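Putative uncharacterized protein (Thermotoga maritima, PDB 3CNL) binds and probably hydrolyses GTP as a circularly permuted GTPase, and is probably required for a late step of 50S ribosomal subunit assembly. Local coordinates at residues Lys88-Lys93 with Asn117-Lys122; Arg213-Lys218 with Glu225-Leu230. One frame throughout, in Å; residues are numbered along the deposited sequence.

Contact 1 of 2, residues Lys88-Lys93 with Asn117-Lys122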
# COMPACT_ATOMS: atom_id res chain seq x y z
N LYS A 88 -17.83 -11.58 2.66
CA LYS A 88 -19.15 -11.03 2.97
C LYS A 88 -19.08 -9.66 3.66
O LYS A 88 -19.91 -8.77 3.39
CB LYS A 88 -19.92 -12.01 3.88
CG LYS A 88 -19.62 -13.49 3.63
CD LYS A 88 -18.29 -13.91 4.27
CE LYS A 88 -17.86 -15.30 3.85
NZ LYS A 88 -17.24 -15.27 2.50
N VAL A 89 -18.11 -9.52 4.56
CA VAL A 89 -17.90 -8.27 5.32
C VAL A 89 -17.35 -7.17 4.41
O VAL A 89 -17.75 -6.01 4.50
CB VAL A 89 -16.90 -8.49 6.50
CG1 VAL A 89 -16.62 -7.17 7.22
CG2 VAL A 89 -17.40 -9.56 7.47
N LEU A 90 -16.41 -7.55 3.54
CA LEU A 90 -15.83 -6.63 2.56
C LEU A 90 -16.90 -6.07 1.64
O LEU A 90 -16.98 -4.88 1.44
CB LEU A 90 -14.78 -7.34 1.70
CG LEU A 90 -13.54 -6.60 1.21
CD1 LEU A 90 -13.03 -7.24 -0.07
CD2 LEU A 90 -13.69 -5.09 1.06
N LEU A 91 -17.73 -6.94 1.09
CA LEU A 91 -18.74 -6.54 0.11
C LEU A 91 -19.77 -5.64 0.75
O LEU A 91 -20.26 -4.69 0.13
CB LEU A 91 -19.40 -7.76 -0.50
CG LEU A 91 -18.58 -8.57 -1.50
CD1 LEU A 91 -19.40 -9.73 -1.92
CD2 LEU A 91 -18.23 -7.69 -2.70
N LYS A 92 -20.08 -5.91 2.01
CA LYS A 92 -21.01 -5.10 2.79
C LYS A 92 -20.45 -3.72 3.04
O LYS A 92 -21.17 -2.70 2.92
CB LYS A 92 -21.34 -5.79 4.12
CG LYS A 92 -22.72 -5.49 4.64
CD LYS A 92 -22.71 -4.29 5.58
CE LYS A 92 -23.04 -4.74 7.01
NZ LYS A 92 -24.50 -5.11 7.14
N LYS A 93 -19.15 -3.66 3.38
CA LYS A 93 -18.44 -2.39 3.52
C LYS A 93 -18.41 -1.62 2.20
O LYS A 93 -18.61 -0.40 2.19
CB LYS A 93 -17.00 -2.60 4.01
CG LYS A 93 -16.90 -2.96 5.47
CD LYS A 93 -15.45 -3.13 5.91
CE LYS A 93 -15.36 -3.45 7.41
NZ LYS A 93 -13.94 -3.57 7.88
N ASN A 117 -8.94 -11.54 -5.79
CA ASN A 117 -9.10 -12.97 -5.55
C ASN A 117 -10.24 -13.26 -4.58
O ASN A 117 -11.04 -14.16 -4.83
CB ASN A 117 -7.80 -13.60 -5.07
CG ASN A 117 -6.73 -13.63 -6.14
OD1 ASN A 117 -6.98 -13.30 -7.31
ND2 ASN A 117 -5.52 -14.02 -5.74
N LYS A 118 -10.32 -12.50 -3.49
CA LYS A 118 -11.42 -12.60 -2.53
C LYS A 118 -12.76 -12.30 -3.19
O LYS A 118 -13.70 -13.10 -3.11
CB LYS A 118 -11.19 -11.64 -1.36
CG LYS A 118 -12.03 -11.95 -0.12
CD LYS A 118 -11.92 -10.85 0.93
CE LYS A 118 -10.55 -10.81 1.58
NZ LYS A 118 -10.57 -9.98 2.80
N LEU A 119 -12.85 -11.15 -3.86
CA LEU A 119 -14.05 -10.74 -4.60
C LEU A 119 -14.51 -11.78 -5.64
O LEU A 119 -15.71 -12.06 -5.75
CB LEU A 119 -13.80 -9.40 -5.30
CG LEU A 119 -14.25 -8.06 -4.70
CD1 LEU A 119 -14.36 -8.07 -3.19
CD2 LEU A 119 -13.34 -6.94 -5.18
N LYS A 120 -13.56 -12.33 -6.38
CA LYS A 120 -13.84 -13.27 -7.46
C LYS A 120 -14.28 -14.65 -6.95
O LYS A 120 -15.40 -15.09 -7.21
CB LYS A 120 -12.61 -13.39 -8.36
CG LYS A 120 -12.80 -14.08 -9.70
CD LYS A 120 -11.74 -13.63 -10.71
CE LYS A 120 -10.32 -13.78 -10.16
NZ LYS A 120 -9.33 -12.97 -10.93
N GLY A 121 -13.39 -15.30 -6.21
CA GLY A 121 -13.59 -16.67 -5.75
C GLY A 121 -13.26 -17.67 -6.85
O GLY A 121 -12.39 -17.42 -7.70
N LYS A 122 -13.96 -18.81 -6.84
CA LYS A 122 -13.80 -19.84 -7.88
C LYS A 122 -14.47 -19.45 -9.20
O LYS A 122 -14.38 -20.18 -10.20
CB LYS A 122 -14.32 -21.20 -7.39
CG LYS A 122 -13.25 -22.04 -6.69
CD LYS A 122 -13.58 -23.53 -6.72
CE LYS A 122 -13.33 -24.14 -8.10
NZ LYS A 122 -13.60 -25.60 -8.10
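L90 and L119 meet methyl to methyl where helix 87-94 packs beside helix 112-120, the helix that follows the nucleotide-binding P-loop. Their CD1 atoms are 3.5 Å apart, tighter than an ordinary carbon contact. The two side chains cross at about a right angle. The same L119 CD1 also takes L91 CD2 at 3.9 Å; L91 holds its CG anti to the carbonyl carbon (chi1 -73°), which brings this branch round to L119 although its CB does not point there. Beyond L119 lie F140 and I148 of the sheet, while L91 reaches L142 in a neighbouring loop.

The same L90 methyl is met more loosely by K118. This lysine leaves its helix with CG anti to the backbone N (chi1 -163°), then bends at chi3, and its CD lies 3.9 Å from L90 CD1. Its NZ carries on past the leucine to hydrogen-bond the carbonyl oxygens of H82 and E85. Burial follows the same division: L90 and L119, which make the tight pair, are buried, whereas L91 and K118 remain partly exposed.

No hydrogen bond joins the segments. The contact between them is apolar, made by three leucines and the aliphatic part of K118, while the ammonium group of that lysine is held by backbone carbonyls of the loop that contributes H82 to the nucleotide pocket.

Contact 2 of 2, residues Arg213-Lys218 with Glu225-Leu230; sequences RGLLKK and ERALML
L215 points into the side of helix 224-236 just after a Schellman motif, in which G214, with positive phi, ends helix 202-212 and turns the chain into the loop between the two helices. With its CG anti to the carbonyl carbon (chi1 -49°), L215 divides its two methyls between different partners. CD1 goes down onto the helix backbone, 3.5 Å from A227 CA, a tight approach; A227 CB is 4.0 Å from the same methyl. L230, nearly one turn further on, meets L215 CD1 with its CD2 at 3.8 Å, coming in at roughly a right angle to the approach of A227 CA.

The second methyl, CD2, sits over one face of the R226 guanidinium, 3.5 Å above the plane and displaced toward the rim on the NH2 side. R226 bends at chi3 (74°) to lay this flat group across the leucine, and the two side chains run obliquely to each other. Were L215 an alanine, the R226 guanidinium would probably lose the methyl over its face and a gap would be likely to open over A227 and L230.

A227 also rests on F209 and A210 of helix 202-212, and in this way the loop residue L215 and both helices share one apolar patch. At its rim R213, whose NH1 forms a salt bridge with E234, brings that same NH1 to 4.2 Å from L230 CD2.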
# COMPACT_ATOMS: atom_id res chain seq x y z
N ARG A 213 21.29 -12.05 11.46
CA ARG A 213 20.66 -12.74 10.32
C ARG A 213 21.63 -13.46 9.40
O ARG A 213 21.21 -14.00 8.37
CB ARG A 213 19.83 -11.77 9.46
CG ARG A 213 18.68 -11.11 10.18
CD ARG A 213 17.81 -12.11 10.90
NE ARG A 213 16.67 -11.45 11.53
CZ ARG A 213 15.52 -11.18 10.91
NH1 ARG A 213 15.34 -11.55 9.65
NH2 ARG A 213 14.55 -10.56 11.56
N GLY A 214 22.91 -13.47 9.77
CA GLY A 214 23.95 -14.18 9.02
C GLY A 214 24.29 -13.63 7.66
O GLY A 214 24.67 -14.37 6.74
N LEU A 215 24.16 -12.32 7.51
CA LEU A 215 24.40 -11.67 6.23
C LEU A 215 25.81 -11.11 6.26
O LEU A 215 26.07 -10.07 6.87
CB LEU A 215 23.35 -10.58 5.94
CG LEU A 215 21.86 -10.93 6.11
CD1 LEU A 215 20.95 -9.70 6.00
CD2 LEU A 215 21.38 -12.02 5.13
N LEU A 216 26.72 -11.85 5.62
CA LEU A 216 28.14 -11.52 5.62
C LEU A 216 28.63 -11.57 4.20
O LEU A 216 28.21 -12.44 3.45
CB LEU A 216 28.94 -12.54 6.44
CG LEU A 216 28.94 -12.50 7.97
CD1 LEU A 216 29.96 -13.50 8.47
CD2 LEU A 216 29.23 -11.13 8.56
N LYS A 217 29.47 -10.60 3.84
CA LYS A 217 30.12 -10.56 2.54
C LYS A 217 31.46 -11.26 2.65
O LYS A 217 31.77 -11.89 3.67
CB LYS A 217 30.39 -9.11 2.08
CG LYS A 217 29.20 -8.19 1.97
CD LYS A 217 29.15 -7.49 0.61
CE LYS A 217 30.19 -6.39 0.44
NZ LYS A 217 29.88 -5.16 1.23
N LYS A 218 32.25 -11.11 1.59
CA LYS A 218 33.64 -11.55 1.57
C LYS A 218 34.39 -10.82 2.66
O LYS A 218 34.13 -9.64 2.94
CB LYS A 218 34.29 -11.22 0.22
CG LYS A 218 33.51 -11.65 -1.00
CD LYS A 218 33.69 -13.14 -1.29
CE LYS A 218 34.76 -13.39 -2.33
NZ LYS A 218 34.26 -13.08 -3.69
N GLU A 225 23.84 -3.78 2.54
CA GLU A 225 22.89 -3.77 1.42
C GLU A 225 21.79 -4.85 1.54
O GLU A 225 20.61 -4.57 1.31
CB GLU A 225 23.63 -3.95 0.11
CG GLU A 225 22.76 -3.68 -1.10
CD GLU A 225 23.52 -3.77 -2.38
OE1 GLU A 225 23.75 -2.71 -3.01
OE2 GLU A 225 23.91 -4.90 -2.76
N ARG A 226 22.20 -6.06 1.92
CA ARG A 226 21.29 -7.19 2.08
C ARG A 226 20.46 -7.10 3.36
O ARG A 226 19.32 -7.54 3.40
CB ARG A 226 22.08 -8.50 2.09
CG ARG A 226 22.42 -9.06 0.71
CD ARG A 226 23.07 -10.44 0.84
NE ARG A 226 22.09 -11.47 1.21
CZ ARG A 226 22.39 -12.66 1.71
NH1 ARG A 226 23.66 -13.01 1.93
NH2 ARG A 226 21.41 -13.51 2.01
N ALA A 227 21.06 -6.55 4.43
CA ALA A 227 20.31 -6.28 5.65
C ALA A 227 19.17 -5.29 5.38
O ALA A 227 18.05 -5.49 5.85
CB ALA A 227 21.24 -5.74 6.76
N LEU A 228 19.48 -4.23 4.64
CA LEU A 228 18.47 -3.24 4.26
C LEU A 228 17.33 -3.86 3.46
O LEU A 228 16.17 -3.66 3.78
CB LEU A 228 19.08 -2.07 3.48
CG LEU A 228 20.05 -1.14 4.21
CD1 LEU A 228 20.96 -0.42 3.21
CD2 LEU A 228 19.31 -0.13 5.09
N MET A 229 17.67 -4.58 2.40
CA MET A 229 16.66 -5.28 1.59
C MET A 229 15.75 -6.16 2.44
O MET A 229 14.53 -6.06 2.37
CB MET A 229 17.35 -6.13 0.51
CG MET A 229 16.47 -7.19 -0.14
SD MET A 229 15.31 -6.46 -1.32
CE MET A 229 14.88 -7.86 -2.36
N LEU A 230 16.35 -7.02 3.26
CA LEU A 230 15.61 -7.95 4.11
C LEU A 230 14.84 -7.23 5.20
O LEU A 230 13.70 -7.59 5.49
CB LEU A 230 16.58 -8.96 4.71
CG LEU A 230 16.15 -10.04 5.71
CD1 LEU A 230 14.99 -10.91 5.22
CD2 LEU A 230 17.38 -10.92 6.01

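How the contacts relate
Contacts 1 and 2 sit on opposite sides of the chain's centre, 39 Å apart between centres and about 22 Å between nearest atoms, so neither touches the other. They follow in series: the G-domain pair 88-93 with 117-122 is complete before the helical pair 213-218 with 225-230 begins. The bound GTP analogue (GNP) is much nearer the first. The side chain of K118 is about 7 Å from GNP. The side chain of L230 is about 13 Å from GNP. Contact 1 packs helix 87-94 against helix 112-120, which carries the GTP-binding residues K112, S113 and T114, whereas contact 2 is packing within the helical part, away from the annotated sites.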